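Local coordinates for protein beta-phenylalanine aminotransferase (Variovorax paradoxus, PDB 4AO9) that catalyses transamination of beta-phenylalanine, using pyridoxal-5'-phosphate as cofactor and probably passing the amino group to a keto acid, at residues Gly99-Ser104 / Leu423-Thr428; Lys171-Ser176 / Ala222-Glu227. All blocks are in the same frame, centred on the assembly; numbering follows the deposited sequence.

Contact 1: residues Gly99-Ser104 / Leu423-Thr428; sequences GVYGHS and LSLPLT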
ATOM      1  N   GLY A  99      10.555   3.100 -12.152  1.00 10.37           N
ATOM      2  CA  GLY A  99      11.676   2.285 -12.643  1.00 10.19           C
ATOM      3  C   GLY A  99      12.871   3.082 -13.148  1.00  9.91           C
ATOM      4  O   GLY A  99      13.492   2.726 -14.146  1.00  9.87           O
ATOM      5  N   VAL A 100      13.232   4.144 -12.432  1.00  9.75           N
ATOM      6  CA  VAL A 100      14.296   5.038 -12.891  1.00  9.35           C
ATOM      7  C   VAL A 100      15.658   4.341 -12.968  1.00  9.90           C
ATOM      8  O   VAL A 100      16.554   4.798 -13.689  1.00  9.59           O
ATOM      9  CB  VAL A 100      14.363   6.345 -12.037  1.00  8.94           C
ATOM     10  CG1 VAL A 100      15.040   6.107 -10.674  1.00 10.27           C
ATOM     11  CG2 VAL A 100      15.058   7.466 -12.815  1.00  9.64           C
ATOM     12  N   TYR A 101      15.804   3.233 -12.247  1.00  9.55           N
ATOM     13  CA  TYR A 101      17.078   2.504 -12.195  1.00  9.99           C
ATOM     14  C   TYR A 101      17.196   1.461 -13.295  1.00 10.22           C
ATOM     15  O   TYR A 101      18.223   0.783 -13.407  1.00 10.94           O
ATOM     16  CB  TYR A 101      17.246   1.826 -10.828  1.00 10.42           C
ATOM     17  CG  TYR A 101      16.940   2.747  -9.675  1.00 10.67           C
ATOM     18  CD1 TYR A 101      17.877   3.672  -9.232  1.00 12.15           C
ATOM     19  CD2 TYR A 101      15.689   2.715  -9.051  1.00 11.82           C
ATOM     20  CE1 TYR A 101      17.583   4.531  -8.169  1.00 13.05           C
ATOM     21  CE2 TYR A 101      15.393   3.581  -7.996  1.00 13.05           C
ATOM     22  CZ  TYR A 101      16.346   4.470  -7.567  1.00 14.35           C
ATOM     23  OH  TYR A 101      16.038   5.324  -6.529  1.00 17.06           O
ATOM     24  N   GLY A 102      16.148   1.333 -14.104  1.00  9.70           N
ATOM     25  CA  GLY A 102      16.064   0.231 -15.057  1.00  9.75           C
ATOM     26  C   GLY A 102      15.645  -1.060 -14.368  1.00  9.75           C
ATOM     27  O   GLY A 102      15.277  -1.082 -13.180  1.00 10.10           O
ATOM     28  N   HIS A 103      15.732  -2.160 -15.106  1.00  9.81           N
ATOM     29  CA  HIS A 103      15.117  -3.415 -14.665  1.00 10.05           C
ATOM     30  C   HIS A 103      16.023  -4.377 -13.921  1.00 10.23           C
ATOM     31  O   HIS A 103      15.546  -5.381 -13.406  1.00 10.28           O
ATOM     32  CB  HIS A 103      14.450  -4.093 -15.865  1.00 10.05           C
ATOM     33  CG  HIS A 103      13.457  -3.205 -16.537  1.00  9.81           C
ATOM     34  ND1 HIS A 103      12.257  -2.868 -15.948  1.00 10.08           N
ATOM     35  CD2 HIS A 103      13.524  -2.501 -17.692  1.00 10.60           C
ATOM     36  CE1 HIS A 103      11.610  -2.023 -16.731  1.00 10.45           C
ATOM     37  NE2 HIS A 103      12.359  -1.781 -17.796  1.00  9.92           N
ATOM     38  N   SER A 104      17.315  -4.060 -13.837  1.00 10.53           N
ATOM     39  CA  SER A 104      18.291  -5.019 -13.316  1.00 10.95           C
ATOM     40  C   SER A 104      19.513  -4.389 -12.668  1.00 11.42           C
ATOM     41  O   SER A 104      20.597  -4.963 -12.718  1.00 12.01           O
ATOM     42  CB  SER A 104      18.746  -5.964 -14.435  1.00 11.48           C
ATOM     43  OG  SER A 104      19.346  -5.240 -15.492  1.00 11.87           O
ATOM     44  N   LEU A 423      12.086   8.808 -19.031  1.00 12.00           N
ATOM     45  CA  LEU A 423      13.490   8.416 -19.121  1.00 12.40           C
ATOM     46  C   LEU A 423      13.924   7.686 -17.857  1.00 11.84           C
ATOM     47  O   LEU A 423      13.453   7.981 -16.746  1.00 12.20           O
ATOM     48  CB  LEU A 423      14.389   9.635 -19.381  1.00 13.81           C
ATOM     49  CG  LEU A 423      14.629  10.083 -20.832  1.00 17.93           C
ATOM     50  CD1 LEU A 423      13.509   9.743 -21.846  1.00 19.07           C
ATOM     51  CD2 LEU A 423      15.026  11.540 -20.892  1.00 18.44           C
ATOM     52  N   SER A 424      14.782   6.690 -18.043  1.00 11.06           N
ATOM     53  CA  SER A 424      15.441   5.994 -16.946  1.00 10.88           C
ATOM     54  C   SER A 424      16.952   6.046 -17.153  1.00 11.55           C
ATOM     55  O   SER A 424      17.421   6.332 -18.265  1.00 11.79           O
ATOM     56  CB  SER A 424      14.935   4.552 -16.845  1.00 11.22           C
ATOM     57  OG  SER A 424      15.117   3.863 -18.073  1.00 11.39           O
ATOM     58  N   LEU A 425      17.713   5.756 -16.099  1.00 11.27           N
ATOM     59  CA  LEU A 425      19.169   5.923 -16.158  1.00 11.95           C
ATOM     60  C   LEU A 425      19.903   5.100 -17.227  1.00 12.35           C
ATOM     61  O   LEU A 425      20.858   5.611 -17.800  1.00 12.50           O
ATOM     62  CB  LEU A 425      19.806   5.697 -14.788  1.00 11.96           C
ATOM     63  CG  LEU A 425      19.411   6.670 -13.678  1.00 12.03           C
ATOM     64  CD1 LEU A 425      19.877   6.140 -12.335  1.00 13.02           C
ATOM     65  CD2 LEU A 425      19.965   8.079 -13.931  1.00 13.78           C
ATOM     66  N   PRO A 426      19.493   3.837 -17.489  1.00 12.15           N
ATOM     67  CA  PRO A 426      20.264   3.067 -18.490  1.00 12.82           C
ATOM     68  C   PRO A 426      20.018   3.459 -19.944  1.00 13.92           C
ATOM     69  O   PRO A 426      20.759   3.003 -20.814  1.00 15.40           O
ATOM     70  CB  PRO A 426      19.830   1.610 -18.258  1.00 12.71           C
ATOM     71  CG  PRO A 426      19.145   1.608 -16.929  1.00 12.20           C
ATOM     72  CD  PRO A 426      18.557   2.972 -16.745  1.00 12.06           C
ATOM     73  N   LEU A 427      19.009   4.280 -20.220  1.00 14.41           N
ATOM     74  CA  LEU A 427      18.742   4.680 -21.606  1.00 16.20           C
ATOM     75  C   LEU A 427      19.927   5.422 -22.191  1.00 17.49           C
ATOM     76  O   LEU A 427      20.419   6.386 -21.602  1.00 18.22           O
ATOM     77  CB  LEU A 427      17.528   5.588 -21.703  1.00 16.57           C
ATOM     78  CG  LEU A 427      16.145   4.961 -21.728  1.00 15.86           C
ATOM     79  CD1 LEU A 427      15.153   6.107 -21.776  1.00 17.10           C
ATOM     80  CD2 LEU A 427      15.936   4.034 -22.920  1.00 15.02           C
ATOM     81  N   THR A 428      20.362   4.981 -23.366  1.00 18.43           N
ATOM     82  CA  THR A 428      21.496   5.597 -24.034  1.00 19.86           C
ATOM     83  C   THR A 428      21.039   6.731 -24.944  1.00 20.11           C
ATOM     84  O   THR A 428      19.854   6.837 -25.284  1.00 19.89           O
ATOM     85  CB  THR A 428      22.279   4.561 -24.859  1.00 20.07           C
ATOM     86  OG1 THR A 428      21.445   4.064 -25.915  1.00 21.55           O
ATOM     87  CG2 THR A 428      22.730   3.394 -23.969  1.00 20.54           C
TER
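Two type I beta turns dock here, Gly99-Gly102 against Ser424-Leu427, with the carbonyl of Val100 pointing into the second turn. Leu425 N donates to Val100 O over 2.8 Å, and the N-H...O line is practically straight at 178°, with the donor tilted 19° from the carbonyl plane. Leu425 also covers that oxygen with its side chain: with CG beside the backbone N and anti to the carbonyl carbon (chi1 -63°), the donor and the leucine branch arrive together, CG standing 3.4 Å from Val100 O. Ser424 CB points toward the first turn and lies 3.6 Å from both Gly99 O and Val100 O. In the class-III aminotransferase fold this ties the loop leading into helix 106-117 to the one leading into the C-terminal helix 429-445, more than 300 residues later. Each turn is closed by its own backbone bond, Gly102 N to Gly99 O and Leu427 N to Ser424 O. Pro426 lays its ring against the exit of the first turn, CG being 3.7 Å from Tyr101 O and 3.9 Å from Gly102 CA; Gly102, lacking a side chain, lets the ring come this close. An alanine in place of Pro426 would remove CG and CD and would probably leave a gap beside Tyr101 O and Gly102, with the second turn freer to flex. Within the first turn, Val100 CG1 lies over the centre of one face of the Tyr101 ring, 3.6 Å above its plane, while Leu425 CD1 approaches Tyr101 CD1 obliquely at 4.4 Å. The Tyr101 hydroxyl is hydrogen-bonded to Tyr288 O, next in sequence to Lys287 of the cofactor pocket. His103 bonds through NE2 to Asp91 and through ND1 to Ile120 O of the second subunit.

Contact 2: residues Lys171-Ser176 / Ala222-Glu227; sequences KIVVFS and AVVLVE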
ATOM      1  N   LYS A 171     -12.927  20.402   4.507  1.00  8.09           N
ATOM      2  CA  LYS A 171     -12.967  20.556   3.060  1.00  8.04           C
ATOM      3  C   LYS A 171     -11.574  20.478   2.454  1.00  7.78           C
ATOM      4  O   LYS A 171     -10.615  21.039   2.988  1.00  8.45           O
ATOM      5  CB  LYS A 171     -13.668  21.857   2.685  1.00  8.40           C
ATOM      6  CG  LYS A 171     -14.056  21.915   1.223  1.00  8.66           C
ATOM      7  CD  LYS A 171     -14.850  23.168   0.871  1.00 10.09           C
ATOM      8  CE  LYS A 171     -16.224  23.214   1.543  1.00 12.16           C
ATOM      9  NZ  LYS A 171     -17.187  22.169   1.054  1.00 13.62           N
ATOM     10  N   ILE A 172     -11.461  19.771   1.335  1.00  7.41           N
ATOM     11  CA  ILE A 172     -10.181  19.543   0.674  1.00  7.46           C
ATOM     12  C   ILE A 172     -10.250  20.096  -0.747  1.00  7.23           C
ATOM     13  O   ILE A 172     -11.109  19.696  -1.525  1.00  8.29           O
ATOM     14  CB  ILE A 172      -9.855  18.042   0.615  1.00  7.14           C
ATOM     15  CG1 ILE A 172      -9.780  17.465   2.034  1.00  8.13           C
ATOM     16  CG2 ILE A 172      -8.545  17.810  -0.173  1.00  8.02           C
ATOM     17  CD1 ILE A 172      -9.728  15.940   2.064  1.00  8.46           C
ATOM     18  N   VAL A 173      -9.374  21.046  -1.074  1.00  7.21           N
ATOM     19  CA  VAL A 173      -9.274  21.557  -2.439  1.00  7.59           C
ATOM     20  C   VAL A 173      -8.306  20.710  -3.250  1.00  7.74           C
ATOM     21  O   VAL A 173      -7.167  20.479  -2.844  1.00  7.79           O
ATOM     22  CB  VAL A 173      -8.840  23.043  -2.443  1.00  7.62           C
ATOM     23  CG1 VAL A 173      -8.544  23.524  -3.863  1.00  8.75           C
ATOM     24  CG2 VAL A 173      -9.915  23.909  -1.806  1.00  9.70           C
ATOM     25  N   VAL A 174      -8.801  20.225  -4.384  1.00  7.71           N
ATOM     26  CA  VAL A 174      -8.002  19.494  -5.369  1.00  7.93           C
ATOM     27  C   VAL A 174      -8.289  20.083  -6.747  1.00  8.44           C
ATOM     28  O   VAL A 174      -9.133  20.988  -6.888  1.00  8.99           O
ATOM     29  CB  VAL A 174      -8.330  17.976  -5.366  1.00  7.57           C
ATOM     30  CG1 VAL A 174      -7.818  17.324  -4.072  1.00  8.42           C
ATOM     31  CG2 VAL A 174      -9.837  17.727  -5.574  1.00  9.45           C
ATOM     32  N   PHE A 175      -7.600  19.578  -7.763  1.00  8.07           N
ATOM     33  CA  PHE A 175      -7.723  20.156  -9.099  1.00  9.30           C
ATOM     34  C   PHE A 175      -8.146  19.171 -10.149  1.00  9.63           C
ATOM     35  O   PHE A 175      -7.817  17.985 -10.074  1.00  9.66           O
ATOM     36  CB  PHE A 175      -6.454  20.941  -9.463  1.00  9.16           C
ATOM     37  CG  PHE A 175      -6.212  22.046  -8.500  1.00  8.57           C
ATOM     38  CD1 PHE A 175      -5.525  21.802  -7.311  1.00  9.01           C
ATOM     39  CD2 PHE A 175      -6.800  23.287  -8.691  1.00  8.89           C
ATOM     40  CE1 PHE A 175      -5.393  22.806  -6.349  1.00  8.49           C
ATOM     41  CE2 PHE A 175      -6.661  24.295  -7.747  1.00  9.20           C
ATOM     42  CZ  PHE A 175      -5.962  24.052  -6.568  1.00  9.19           C
ATOM     43  N   SER A 176      -8.924  19.678 -11.108  1.00 10.61           N
ATOM     44  CA  SER A 176      -9.395  18.881 -12.235  1.00 11.54           C
ATOM     45  C   SER A 176      -8.210  18.184 -12.889  1.00 10.61           C
ATOM     46  O   SER A 176      -7.158  18.798 -13.094  1.00 10.71           O
ATOM     47  CB  SER A 176     -10.108  19.788 -13.247  1.00 12.01           C
ATOM     48  OG  SER A 176      -9.226  20.768 -13.772  1.00 16.90           O
ATOM     49  N   ALA A 222      -9.320  22.649   4.928  1.00  7.64           N
ATOM     50  CA  ALA A 222      -8.225  22.065   5.692  1.00  7.32           C
ATOM     51  C   ALA A 222      -6.940  22.077   4.887  1.00  7.87           C
ATOM     52  O   ALA A 222      -5.847  22.267   5.435  1.00  7.96           O
ATOM     53  CB  ALA A 222      -8.564  20.618   6.071  1.00  7.66           C
ATOM     54  N   VAL A 223      -7.063  21.836   3.587  1.00  7.39           N
ATOM     55  CA  VAL A 223      -5.894  21.521   2.789  1.00  8.16           C
ATOM     56  C   VAL A 223      -6.151  21.797   1.321  1.00  7.61           C
ATOM     57  O   VAL A 223      -7.277  21.654   0.836  1.00  7.85           O
ATOM     58  CB  VAL A 223      -5.429  20.050   3.072  1.00  9.17           C
ATOM     59  CG1 VAL A 223      -6.521  19.071   2.799  1.00 10.37           C
ATOM     60  CG2 VAL A 223      -4.158  19.706   2.312  1.00 12.01           C
ATOM     61  N   VAL A 224      -5.101  22.263   0.644  1.00  7.13           N
ATOM     62  CA  VAL A 224      -5.054  22.368  -0.810  1.00  7.88           C
ATOM     63  C   VAL A 224      -4.026  21.341  -1.254  1.00  8.05           C
ATOM     64  O   VAL A 224      -2.872  21.428  -0.854  1.00  8.33           O
ATOM     65  CB  VAL A 224      -4.611  23.785  -1.250  1.00  7.78           C
ATOM     66  CG1 VAL A 224      -4.534  23.854  -2.776  1.00  9.29           C
ATOM     67  CG2 VAL A 224      -5.585  24.851  -0.698  1.00  9.17           C
ATOM     68  N   LEU A 225      -4.460  20.359  -2.043  1.00  7.48           N
ATOM     69  CA  LEU A 225      -3.595  19.256  -2.488  1.00  7.73           C
ATOM     70  C   LEU A 225      -3.394  19.358  -3.992  1.00  7.44           C
ATOM     71  O   LEU A 225      -4.370  19.433  -4.753  1.00  8.25           O
ATOM     72  CB  LEU A 225      -4.223  17.903  -2.104  1.00  6.93           C
ATOM     73  CG  LEU A 225      -3.567  16.649  -2.707  1.00  7.92           C
ATOM     74  CD1 LEU A 225      -2.171  16.428  -2.167  1.00  8.92           C
ATOM     75  CD2 LEU A 225      -4.427  15.412  -2.443  1.00  8.51           C
ATOM     76  N   VAL A 226      -2.136  19.397  -4.428  1.00  7.56           N
ATOM     77  CA  VAL A 226      -1.845  19.629  -5.843  1.00  7.41           C
ATOM     78  C   VAL A 226      -0.524  18.995  -6.277  1.00  7.31           C
ATOM     79  O   VAL A 226       0.449  18.945  -5.508  1.00  7.46           O
ATOM     80  CB  VAL A 226      -1.857  21.167  -6.149  1.00  7.34           C
ATOM     81  CG1 VAL A 226      -0.674  21.862  -5.478  1.00  8.74           C
ATOM     82  CG2 VAL A 226      -1.876  21.457  -7.663  1.00  8.77           C
ATOM     83  N   GLU A 227      -0.505  18.529  -7.524  1.00  6.96           N
ATOM     84  CA  GLU A 227       0.739  18.135  -8.198  1.00  7.85           C
ATOM     85  C   GLU A 227       1.389  19.379  -8.810  1.00  8.14           C
ATOM     86  O   GLU A 227       0.715  20.117  -9.519  1.00  8.32           O
ATOM     87  CB  GLU A 227       0.434  17.160  -9.331  1.00  7.70           C
ATOM     88  CG  GLU A 227      -0.213  15.829  -8.888  1.00  7.86           C
ATOM     89  CD  GLU A 227      -0.960  15.190 -10.041  1.00  8.79           C
ATOM     90  OE1 GLU A 227      -0.314  14.440 -10.814  1.00  8.16           O
ATOM     91  OE2 GLU A 227      -2.173  15.478 -10.185  1.00  8.89           O
TER
HETATM   92  O   HOH W   1      -5.122  18.113  -7.149  1.00  6.34           O
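Phe175 swings its ring toward the neighbouring strand because CG sits beside the backbone N, anti to the carbonyl carbon (chi1 -60°), while Val224 holds CG1 anti to its own N (chi1 178°), which turns that methyl to the ring. Val224 CG1 meets the ring edge-on in its plane, 3.8 Å from Phe175 CE1. Val226 CG2 comes in obliquely, 3.7 Å from Phe175 CD1, so two valine methyls meet the CD1-CE1 side of the ring. On the same face Val173 lies alongside Val224, both pointing the same way. The opposite face carries Ile172 beside Val223, CG1 to CG1 at 3.7 Å, and there helix 152-167 packs over Val223. These are strands 171-175 and 221-226, parallel neighbours inside the large mixed sheet at the heart of the PLP-binding fold, their segment axes 4.8 Å apart. The backbone ladder runs from Ala222 N to Lys171 O, then Val173 N to Val223 O at 2.9 Å and Leu225 N to Val173 O at 2.8 Å; the last of these is nearly straight at 177°. One rung further the direct bond gives way to a water, which accepts from Phe175 N at 2.9 Å and donates to Leu225 O at 2.8 Å. Strand 198-202 borders 171-175 on its other side, strand 256-260 lies next to 221-226, and the Phe175 ring also stacks edge-to-face with Phe242. Just past the ladder, Glu227 touches the cofactor, its carboxylate held by Tyr179 N and Gly231 N. The chemistry is thus mostly apolar contact around backbone hydrogen bonds, and the water gives the Phe175 amide and Leu225 carbonyl a partner where the strands part, probably letting the sheet spread there at little cost in hydrogen bonding.

How the contacts relate
Contact 2 is nested, along the chain, inside the long loop that contact 1 closes: Lys171-Ser176 and Ala222-Glu227 both fall between Gly99-Ser104 and Leu423-Thr428. In space the two stand on opposite sides of the chain's centre, their own centres about 32 Å apart and their nearest atoms about 16 Å apart, so they do not touch. They differ in their relation to pyridoxal-5'-phosphate: contact 2 supplies Glu227 of its pocket, and the Leu225 side chain is about 8 Å from a bound cofactor, whereas in contact 1 Gly99 lies about 12 Å from a bound pyridoxal-5'-phosphate. One joins sheet strands, the other two buried loops, one of which reaches the second subunit through His103.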